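Local coordinates for L-arabinose ABC transporter, periplasmic L-arabinose-binding protein (Burkholderia thailandensis, PDB 4KZK) that binds sugars in the periplasm, here holding beta-D-galactopyranose, and probably hands L-arabinose to its ABC transporter for uptake, at residues G40-Q45 and Q93-C98; D153-E158 and D259-G264; A167-L172 and H232-G237. One frame throughout, in Å; residues are numbered along the deposited sequence.

How the contacts relate
All three contacts are buried and involve the central beta-sheet of the two lobes of a periplasmic binding protein. Contact 1 lies on one side of the chain's centre, about 33 Å (centre to centre) from contact 2 and about 36 Å from contact 3. Contacts 2 and 3 sit together in the other lobe, their centres about 8 Å apart, because strands 260-264 and 233-236 are sheet neighbours. Contacts 1 and 3 pair parallel strands through backbone hydrogen bonds, whereas contact 2 lays a helix on the sheet by apolar packing. Contact 1 also reaches the sugar through Lys44; contact 3 runs to a more exposed end at Glu168 and His232.

Contact 1: G40-Q45 and Q93-C98; sequences GFVVKQ and QGVIIC. With GAL (beta-D-galactopyranose), chain B.
Lys44 turns CG into the position between its backbone N and carbonyl carbon (chi1 59°) and then runs fully extended, which lays its methylenes along the sulphur of Cys98 and carries the amine on to the sugar. Lys44 follows strand 40-43 directly, beside Cys98 of the neighbouring parallel strand 94-98, in the Rossmann-like alpha/beta sheet of one lobe, at the end where binding sites of this fold gather. Lys44 CD and CE both lie against Cys98 SG, CD at 3.9 Å. Beyond them NZ donates to O2 of the galactose at 2.8 Å and to O1 at a longer 3.2 Å, while a salt bridge to Asp124 holds the same ammonium from the protein side. Cys98, which may be involved in sugar binding, here packs in the second shell: its sulphur lies on Lys44 and on Asp123, which also binds the sugar.

Upstream, the strands are joined by alternating backbone bonds: Gly40 N to Gly94 O, Ile96 N to Gly40 O, Val42 N to Ile96 O, and Cys98 N to Val42 O at 2.9 Å. On the sheet face carrying Val42 and Ile97, these two side chains run side by side, CG1 of Val42 3.7 Å from CD1 of Ile97, and Val42 CG2 reaches the other way to Val95. On the opposite face, Phe41 is covered by helix 291-308 and meets Trp55; the methyl CG2 of Ile96 lies over one face of the Phe41 ring in a CH-pi contact, 4.0 Å from the centroid and 18° off the normal.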
loop_
_atom_site.group_PDB
_atom_site.type_symbol
_atom_site.label_atom_id
_atom_site.label_comp_id
_atom_site.label_asym_id
_atom_site.label_seq_id
_atom_site.Cartn_x
_atom_site.Cartn_y
_atom_site.Cartn_z
ATOM N N GLY A 40 12.252 -16.573 4.561
ATOM C CA GLY A 40 12.476 -15.151 4.844
ATOM C C GLY A 40 11.288 -14.346 4.399
ATOM O O GLY A 40 10.649 -14.693 3.411
ATOM N N PHE A 41 10.975 -13.277 5.135
ATOM C CA PHE A 41 9.899 -12.355 4.757
ATOM C C PHE A 41 10.446 -10.952 4.993
ATOM O O PHE A 41 10.560 -10.501 6.118
ATOM C CB PHE A 41 8.630 -12.605 5.570
ATOM C CG PHE A 41 7.355 -12.170 4.878
ATOM C CD1 PHE A 41 7.123 -10.836 4.536
ATOM C CD2 PHE A 41 6.380 -13.103 4.547
ATOM C CE1 PHE A 41 5.942 -10.467 3.902
ATOM C CE2 PHE A 41 5.198 -12.730 3.919
ATOM C CZ PHE A 41 4.986 -11.391 3.585
ATOM N N VAL A 42 10.815 -10.309 3.897
ATOM C CA VAL A 42 11.626 -9.088 3.894
ATOM C C VAL A 42 10.734 -7.954 3.432
ATOM O O VAL A 42 10.110 -8.065 2.396
ATOM C CB VAL A 42 12.863 -9.266 2.979
ATOM C CG1 VAL A 42 13.649 -7.967 2.874
ATOM C CG2 VAL A 42 13.716 -10.424 3.516
ATOM N N VAL A 43 10.648 -6.880 4.219
ATOM C CA VAL A 43 9.734 -5.772 3.918
ATOM C C VAL A 43 10.416 -4.409 3.843
ATOM O O VAL A 43 11.342 -4.111 4.604
ATOM C CB VAL A 43 8.564 -5.701 4.943
ATOM C CG1 VAL A 43 7.809 -7.022 4.983
ATOM C CG2 VAL A 43 9.047 -5.294 6.332
ATOM N N LYS A 44 9.940 -3.561 2.942
ATOM C CA LYS A 44 10.581 -2.272 2.727
ATOM C C LYS A 44 10.421 -1.285 3.883
ATOM O O LYS A 44 11.276 -0.419 4.080
ATOM C CB LYS A 44 10.083 -1.620 1.430
ATOM C CG LYS A 44 8.592 -1.384 1.377
ATOM C CD LYS A 44 8.134 -0.693 0.092
ATOM C CE LYS A 44 6.643 -0.396 0.169
ATOM N NZ LYS A 44 6.057 0.287 -1.039
ATOM N N GLN A 45 9.317 -1.384 4.635
ATOM C CA GLN A 45 8.903 -0.316 5.568
ATOM C C GLN A 45 8.265 -0.897 6.815
ATOM O O GLN A 45 7.030 -0.960 6.919
ATOM C CB GLN A 45 7.939 0.674 4.907
ATOM C CG GLN A 45 8.639 1.681 4.008
ATOM C CD GLN A 45 7.652 2.610 3.323
ATOM O OE1 GLN A 45 6.766 3.176 3.977
ATOM N NE2 GLN A 45 7.771 2.756 2.013
ATOM N N GLN A 93 15.374 -21.622 2.747
ATOM C CA GLN A 93 15.163 -22.164 1.406
ATOM C C GLN A 93 14.259 -21.287 0.544
ATOM O O GLN A 93 14.033 -21.586 -0.624
ATOM C CB GLN A 93 14.589 -23.587 1.463
ATOM C CG GLN A 93 15.438 -24.588 2.251
ATOM C CD GLN A 93 15.038 -24.675 3.715
ATOM O OE1 GLN A 93 14.154 -23.962 4.165
ATOM N NE2 GLN A 93 15.679 -25.568 4.458
ATOM N N GLY A 94 13.732 -20.205 1.105
ATOM C CA GLY A 94 12.922 -19.286 0.326
ATOM C C GLY A 94 12.832 -17.920 0.960
ATOM O O GLY A 94 13.056 -17.781 2.154
ATOM N N VAL A 95 12.477 -16.931 0.141
ATOM C CA VAL A 95 12.268 -15.556 0.609
ATOM C C VAL A 95 11.095 -14.915 -0.151
ATOM O O VAL A 95 10.976 -15.013 -1.398
ATOM C CB VAL A 95 13.567 -14.710 0.445
ATOM C CG1 VAL A 95 14.089 -14.762 -0.984
ATOM C CG2 VAL A 95 13.370 -13.257 0.910
ATOM N N ILE A 96 10.248 -14.239 0.620
ATOM C CA ILE A 96 9.175 -13.393 0.100
ATOM C C ILE A 96 9.591 -11.962 0.410
ATOM O O ILE A 96 10.019 -11.681 1.529
ATOM C CB ILE A 96 7.839 -13.739 0.776
ATOM C CG1 ILE A 96 7.427 -15.190 0.482
ATOM C CG2 ILE A 96 6.741 -12.782 0.350
ATOM C CD1 ILE A 96 6.409 -15.757 1.439
ATOM N N ILE A 97 9.538 -11.091 -0.580
ATOM C CA ILE A 97 10.073 -9.740 -0.391
ATOM C C ILE A 97 9.173 -8.663 -0.995
ATOM O O ILE A 97 8.658 -8.836 -2.089
ATOM C CB ILE A 97 11.516 -9.627 -0.946
ATOM C CG1 ILE A 97 12.118 -8.235 -0.677
ATOM C CG2 ILE A 97 11.588 -10.008 -2.429
ATOM C CD1 ILE A 97 13.625 -8.171 -0.778
ATOM N N CYS A 98 9.004 -7.573 -0.255
ATOM C CA CYS A 98 8.500 -6.323 -0.813
ATOM C C CYS A 98 9.690 -5.384 -0.815
ATOM O O CYS A 98 10.039 -4.830 0.221
ATOM C CB CYS A 98 7.347 -5.720 -0.009
ATOM S SG CYS A 98 6.746 -4.187 -0.814
HETATM C C1 GAL B . 2.656 -1.245 -0.847
HETATM C C2 GAL B . 2.434 -0.121 0.161
HETATM C C3 GAL B . 1.720 -0.706 1.387
HETATM C C4 GAL B . 0.454 -1.436 0.947
HETATM C C5 GAL B . 0.822 -2.502 -0.068
HETATM C C6 GAL B . -0.408 -3.228 -0.595
HETATM O O1 GAL B . 3.203 -0.661 -2.013
HETATM O O2 GAL B . 3.691 0.405 0.519
HETATM O O3 GAL B . 1.419 0.312 2.350
HETATM O O4 GAL B . -0.496 -0.532 0.437
HETATM O O5 GAL B . 1.424 -1.864 -1.186
HETATM O O6 GAL B . -0.043 -4.215 -1.545
#

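Contact 2: D153-E158 and D259-G264; sequences DAIAAE and DMIAVG
Glu158 OE2 is gripped by two arginines, Arg161 through NH2 and Arg162 through NE, so the carboxylate is tied down by salt bridges while the hydrocarbon part of the same side chain packs against Ile261. The chain leaves the helix with CG anti to the backbone N (chi1 177°) and bends at the next bond (chi2 58°), which lets its methylenes lie on the isoleucine and its acid end point off to the arginines. Glu158 CG comes 3.7 Å from Ile261 CD1, and Glu158 CB and CG both lie against the CG2 branch of Ile261 as well.

This is helix-on-sheet packing within one Rossmann-like lobe. Helix 144-161 runs roughly antiparallel to strand 260-264, 155° between the two segment directions, with their axes 8.3 Å apart at closest approach. Ile261 and Val263, two residues apart on the strand, both turn their side chains to the helix; Ala262 between them points away.

Ile155 works between these two. Its CG1 rests on Val263 CG2 at 3.5 Å, the tightest touch of the contact, while its CG2 branch reaches Ile261 CG2 at 4.2 Å; in each pair the side chains lie alongside one another, pointing opposite ways. Ala154 CB adds a looser touch, 4.3 Å from Val263 CG2. Phe284 of the next strand touches Glu158, Ile261 and Val263.

Between the segments the contact is thus purely apolar: Glu158, the only acidic residue that touches across, meets the strand through carbon atoms. The two arginines probably keep Glu158 ionised and let its carboxylate sit buried beside a hydrophobic patch.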
loop_
_atom_site.group_PDB
_atom_site.type_symbol
_atom_site.label_atom_id
_atom_site.label_comp_id
_atom_site.label_asym_id
_atom_site.label_seq_id
_atom_site.Cartn_x
_atom_site.Cartn_y
_atom_site.Cartn_z
ATOM N N ASP A 153 -14.659 6.592 -5.719
ATOM C CA ASP A 153 -16.100 6.450 -5.530
ATOM C C ASP A 153 -16.511 6.801 -4.108
ATOM O O ASP A 153 -17.534 7.472 -3.892
ATOM C CB ASP A 153 -16.554 5.025 -5.831
ATOM C CG ASP A 153 -16.560 4.686 -7.298
ATOM O OD1 ASP A 153 -16.405 5.555 -8.198
ATOM O OD2 ASP A 153 -16.762 3.472 -7.547
ATOM N N ALA A 154 -15.718 6.333 -3.141
ATOM C CA ALA A 154 -15.965 6.609 -1.705
ATOM C C ALA A 154 -15.939 8.113 -1.467
ATOM O O ALA A 154 -16.803 8.664 -0.804
ATOM C CB ALA A 154 -14.925 5.936 -0.830
ATOM N N ILE A 155 -14.935 8.780 -2.018
ATOM C CA ILE A 155 -14.790 10.202 -1.851
ATOM C C ILE A 155 -15.986 10.929 -2.479
ATOM O O ILE A 155 -16.607 11.785 -1.838
ATOM C CB ILE A 155 -13.466 10.700 -2.489
ATOM C CG1 ILE A 155 -12.260 10.196 -1.679
ATOM C CG2 ILE A 155 -13.454 12.218 -2.556
ATOM C CD1 ILE A 155 -10.907 10.498 -2.296
ATOM N N ALA A 156 -16.329 10.570 -3.719
ATOM C CA ALA A 156 -17.450 11.202 -4.449
ATOM C C ALA A 156 -18.759 11.068 -3.678
ATOM O O ALA A 156 -19.562 12.023 -3.595
ATOM C CB ALA A 156 -17.599 10.593 -5.826
ATOM N N ALA A 157 -18.990 9.885 -3.121
ATOM C CA ALA A 157 -20.229 9.630 -2.368
ATOM C C ALA A 157 -20.349 10.499 -1.114
ATOM O O ALA A 157 -21.421 11.002 -0.776
ATOM C CB ALA A 157 -20.363 8.161 -2.017
ATOM N N GLU A 158 -19.240 10.702 -0.420
ATOM C CA GLU A 158 -19.273 11.507 0.808
ATOM C C GLU A 158 -19.404 12.984 0.448
ATOM O O GLU A 158 -20.107 13.745 1.113
ATOM C CB GLU A 158 -18.033 11.221 1.652
ATOM C CG GLU A 158 -17.896 12.035 2.937
ATOM C CD GLU A 158 -19.048 11.888 3.914
ATOM O OE1 GLU A 158 -19.871 10.950 3.783
ATOM O OE2 GLU A 158 -19.114 12.719 4.848
ATOM N N ASP A 259 -13.907 20.471 5.523
ATOM C CA ASP A 259 -13.466 20.928 4.212
ATOM C C ASP A 259 -12.534 19.951 3.525
ATOM O O ASP A 259 -12.043 20.247 2.445
ATOM C CB ASP A 259 -12.795 22.299 4.344
ATOM C CG ASP A 259 -13.769 23.378 4.776
ATOM O OD1 ASP A 259 -14.958 23.316 4.387
ATOM O OD2 ASP A 259 -13.341 24.263 5.527
ATOM N N MET A 260 -12.343 18.772 4.124
ATOM C CA MET A 260 -11.426 17.751 3.574
ATOM C C MET A 260 -12.057 16.366 3.618
ATOM O O MET A 260 -12.482 15.926 4.675
ATOM C CB MET A 260 -10.110 17.718 4.365
ATOM C CG MET A 260 -9.198 16.513 4.059
ATOM S SD MET A 260 -8.529 16.469 2.379
ATOM C CE MET A 260 -7.302 17.770 2.374
ATOM N N ILE A 261 -12.106 15.682 2.476
ATOM C CA ILE A 261 -12.471 14.253 2.449
ATOM C C ILE A 261 -11.296 13.474 1.871
ATOM O O ILE A 261 -11.001 13.582 0.683
ATOM C CB ILE A 261 -13.740 13.990 1.617
ATOM C CG1 ILE A 261 -14.910 14.784 2.191
ATOM C CG2 ILE A 261 -14.053 12.507 1.578
ATOM C CD1 ILE A 261 -16.101 14.814 1.269
ATOM N N ALA A 262 -10.637 12.698 2.717
ATOM C CA ALA A 262 -9.479 11.923 2.321
ATOM C C ALA A 262 -9.746 10.455 2.559
ATOM O O ALA A 262 -10.273 10.091 3.601
ATOM C CB ALA A 262 -8.260 12.375 3.118
ATOM N N VAL A 263 -9.372 9.620 1.590
ATOM C CA VAL A 263 -9.584 8.170 1.707
ATOM C C VAL A 263 -8.287 7.473 1.340
ATOM O O VAL A 263 -7.702 7.746 0.285
ATOM C CB VAL A 263 -10.752 7.691 0.806
ATOM C CG1 VAL A 263 -10.841 6.166 0.750
ATOM C CG2 VAL A 263 -12.055 8.291 1.278
ATOM N N GLY A 264 -7.836 6.599 2.223
ATOM C CA GLY A 264 -6.616 5.847 2.027
ATOM C C GLY A 264 -6.814 4.457 1.482
ATOM O O GLY A 264 -7.912 4.099 1.043
#

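Contact 3: A167-L172 and H232-G237; sequences AEVGVL and HWVAFG
Four backbone hydrogen bonds join Gly170, Leu172 and their partners across two parallel strands: Gly170 N to His232 O, Val234 N to Gly170 O, Leu172 N to Val234 O at 2.8 Å, and a weak one, Phe236 N to Leu172 O, at 3.4 Å. One water accepts from His232 N at 3.0 Å and donates to Glu168 O at 2.8 Å, bridging the two segments just ahead of the paired strands.

Rings lie on both faces of the sheet. Trp233 lays its six-membered ring over Gly170, whose CA sits 4.1 Å from the ring centroid in a CH-pi contact; with no side chain there, the indole comes down on the backbone itself. On the opposite face, a chi1 of 48° swings the Phe236 ring back toward strand 170-172, where Val171 CG1 meets its edge, 3.7 Å from CE1.

Among the aliphatic groups, Val169 CG1 meets Val234 CG1 at 3.8 Å, the two side chains nearly at right angles, and Leu172 CB packs on Ala235 CB.

With strand 203-207 bonded beyond 170-175 and strand 260-264 beyond 233-236, this is an inner parallel pairing of a Rossmann-like lobe of a type I periplasmic binding protein.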
loop_
_atom_site.group_PDB
_atom_site.type_symbol
_atom_site.label_atom_id
_atom_site.label_comp_id
_atom_site.label_asym_id
_atom_site.label_seq_id
_atom_site.Cartn_x
_atom_site.Cartn_y
_atom_site.Cartn_z
ATOM N N ALA A 167 -17.624 20.148 -9.108
ATOM C CA ALA A 167 -16.896 20.938 -10.084
ATOM C C ALA A 167 -16.016 22.031 -9.471
ATOM O O ALA A 167 -15.191 22.606 -10.166
ATOM C CB ALA A 167 -17.872 21.565 -11.068
ATOM N N GLU A 168 -16.193 22.318 -8.187
ATOM C CA GLU A 168 -15.434 23.369 -7.514
ATOM C C GLU A 168 -14.441 22.841 -6.487
ATOM O O GLU A 168 -13.780 23.628 -5.820
ATOM C CB GLU A 168 -16.391 24.362 -6.856
ATOM C CG GLU A 168 -17.105 25.250 -7.868
ATOM C CD GLU A 168 -17.959 26.319 -7.218
ATOM O OE1 GLU A 168 -18.311 26.155 -6.023
ATOM O OE2 GLU A 168 -18.284 27.316 -7.904
ATOM N N VAL A 169 -14.315 21.522 -6.383
ATOM C CA VAL A 169 -13.498 20.901 -5.325
ATOM C C VAL A 169 -12.059 20.684 -5.790
ATOM O O VAL A 169 -11.811 20.215 -6.895
ATOM C CB VAL A 169 -14.137 19.587 -4.841
ATOM C CG1 VAL A 169 -13.257 18.892 -3.809
ATOM C CG2 VAL A 169 -15.508 19.865 -4.228
ATOM N N GLY A 170 -11.111 21.064 -4.939
ATOM C CA GLY A 170 -9.706 20.763 -5.187
ATOM C C GLY A 170 -9.459 19.275 -5.020
ATOM O O GLY A 170 -9.931 18.690 -4.060
ATOM N N VAL A 171 -8.716 18.685 -5.960
ATOM C CA VAL A 171 -8.399 17.254 -5.961
ATOM C C VAL A 171 -6.890 17.100 -5.764
ATOM O O VAL A 171 -6.103 17.356 -6.676
ATOM C CB VAL A 171 -8.878 16.586 -7.266
ATOM C CG1 VAL A 171 -8.543 15.108 -7.294
ATOM C CG2 VAL A 171 -10.371 16.797 -7.410
ATOM N N LEU A 172 -6.509 16.725 -4.546
ATOM C CA LEU A 172 -5.092 16.568 -4.207
ATOM C C LEU A 172 -4.633 15.135 -4.481
ATOM O O LEU A 172 -4.971 14.210 -3.741
ATOM C CB LEU A 172 -4.838 16.934 -2.744
ATOM C CG LEU A 172 -3.356 16.980 -2.359
ATOM C CD1 LEU A 172 -2.653 18.068 -3.158
ATOM C CD2 LEU A 172 -3.190 17.183 -0.863
ATOM N N HIS A 232 -13.016 23.613 -0.571
ATOM C CA HIS A 232 -13.171 22.205 -0.303
ATOM C C HIS A 232 -12.098 21.419 -1.016
ATOM O O HIS A 232 -11.767 21.714 -2.184
ATOM C CB HIS A 232 -14.524 21.715 -0.795
ATOM C CG HIS A 232 -15.683 22.228 -0.006
ATOM N ND1 HIS A 232 -16.927 22.416 -0.563
ATOM C CD2 HIS A 232 -15.800 22.557 1.303
ATOM C CE1 HIS A 232 -17.763 22.845 0.367
ATOM N NE2 HIS A 232 -17.106 22.929 1.513
ATOM N N TRP A 233 -11.594 20.397 -0.326
ATOM C CA TRP A 233 -10.589 19.490 -0.882
ATOM C C TRP A 233 -10.932 18.033 -0.706
ATOM O O TRP A 233 -11.579 17.660 0.259
ATOM C CB TRP A 233 -9.251 19.683 -0.178
ATOM C CG TRP A 233 -8.495 20.898 -0.563
ATOM C CD1 TRP A 233 -8.538 22.116 0.054
ATOM C CD2 TRP A 233 -7.552 21.010 -1.633
ATOM N NE1 TRP A 233 -7.690 22.992 -0.593
ATOM C CE2 TRP A 233 -7.054 22.330 -1.611
ATOM C CE3 TRP A 233 -7.055 20.117 -2.592
ATOM C CZ2 TRP A 233 -6.100 22.784 -2.532
ATOM C CZ3 TRP A 233 -6.109 20.564 -3.497
ATOM C CH2 TRP A 233 -5.642 21.889 -3.463
ATOM N N VAL A 234 -10.429 17.216 -1.623
ATOM C CA VAL A 234 -10.355 15.775 -1.421
ATOM C C VAL A 234 -8.903 15.367 -1.627
ATOM O O VAL A 234 -8.130 16.081 -2.300
ATOM C CB VAL A 234 -11.311 14.995 -2.358
ATOM C CG1 VAL A 234 -12.757 15.473 -2.211
ATOM C CG2 VAL A 234 -10.886 15.109 -3.804
ATOM N N ALA A 235 -8.514 14.248 -1.023
ATOM C CA ALA A 235 -7.129 13.829 -1.107
ATOM C C ALA A 235 -7.014 12.333 -1.018
ATOM O O ALA A 235 -7.837 11.668 -0.391
ATOM C CB ALA A 235 -6.293 14.491 -0.014
ATOM N N PHE A 236 -5.955 11.811 -1.614
ATOM C CA PHE A 236 -5.684 10.391 -1.608
ATOM C C PHE A 236 -4.269 10.186 -2.080
ATOM O O PHE A 236 -3.695 11.018 -2.781
ATOM C CB PHE A 236 -6.678 9.675 -2.545
ATOM C CG PHE A 236 -6.793 10.329 -3.901
ATOM C CD1 PHE A 236 -7.687 11.373 -4.102
ATOM C CD2 PHE A 236 -5.974 9.947 -4.955
ATOM C CE1 PHE A 236 -7.782 12.012 -5.320
ATOM C CE2 PHE A 236 -6.074 10.580 -6.173
ATOM C CZ PHE A 236 -6.974 11.612 -6.363
ATOM N N GLY A 237 -3.735 9.033 -1.755
ATOM C CA GLY A 237 -2.401 8.675 -2.197
ATOM C C GLY A 237 -2.303 7.230 -2.608
ATOM O O GLY A 237 -3.191 6.672 -3.281
HETATM O O HOH W 1 -13.854 24.620 -3.236
#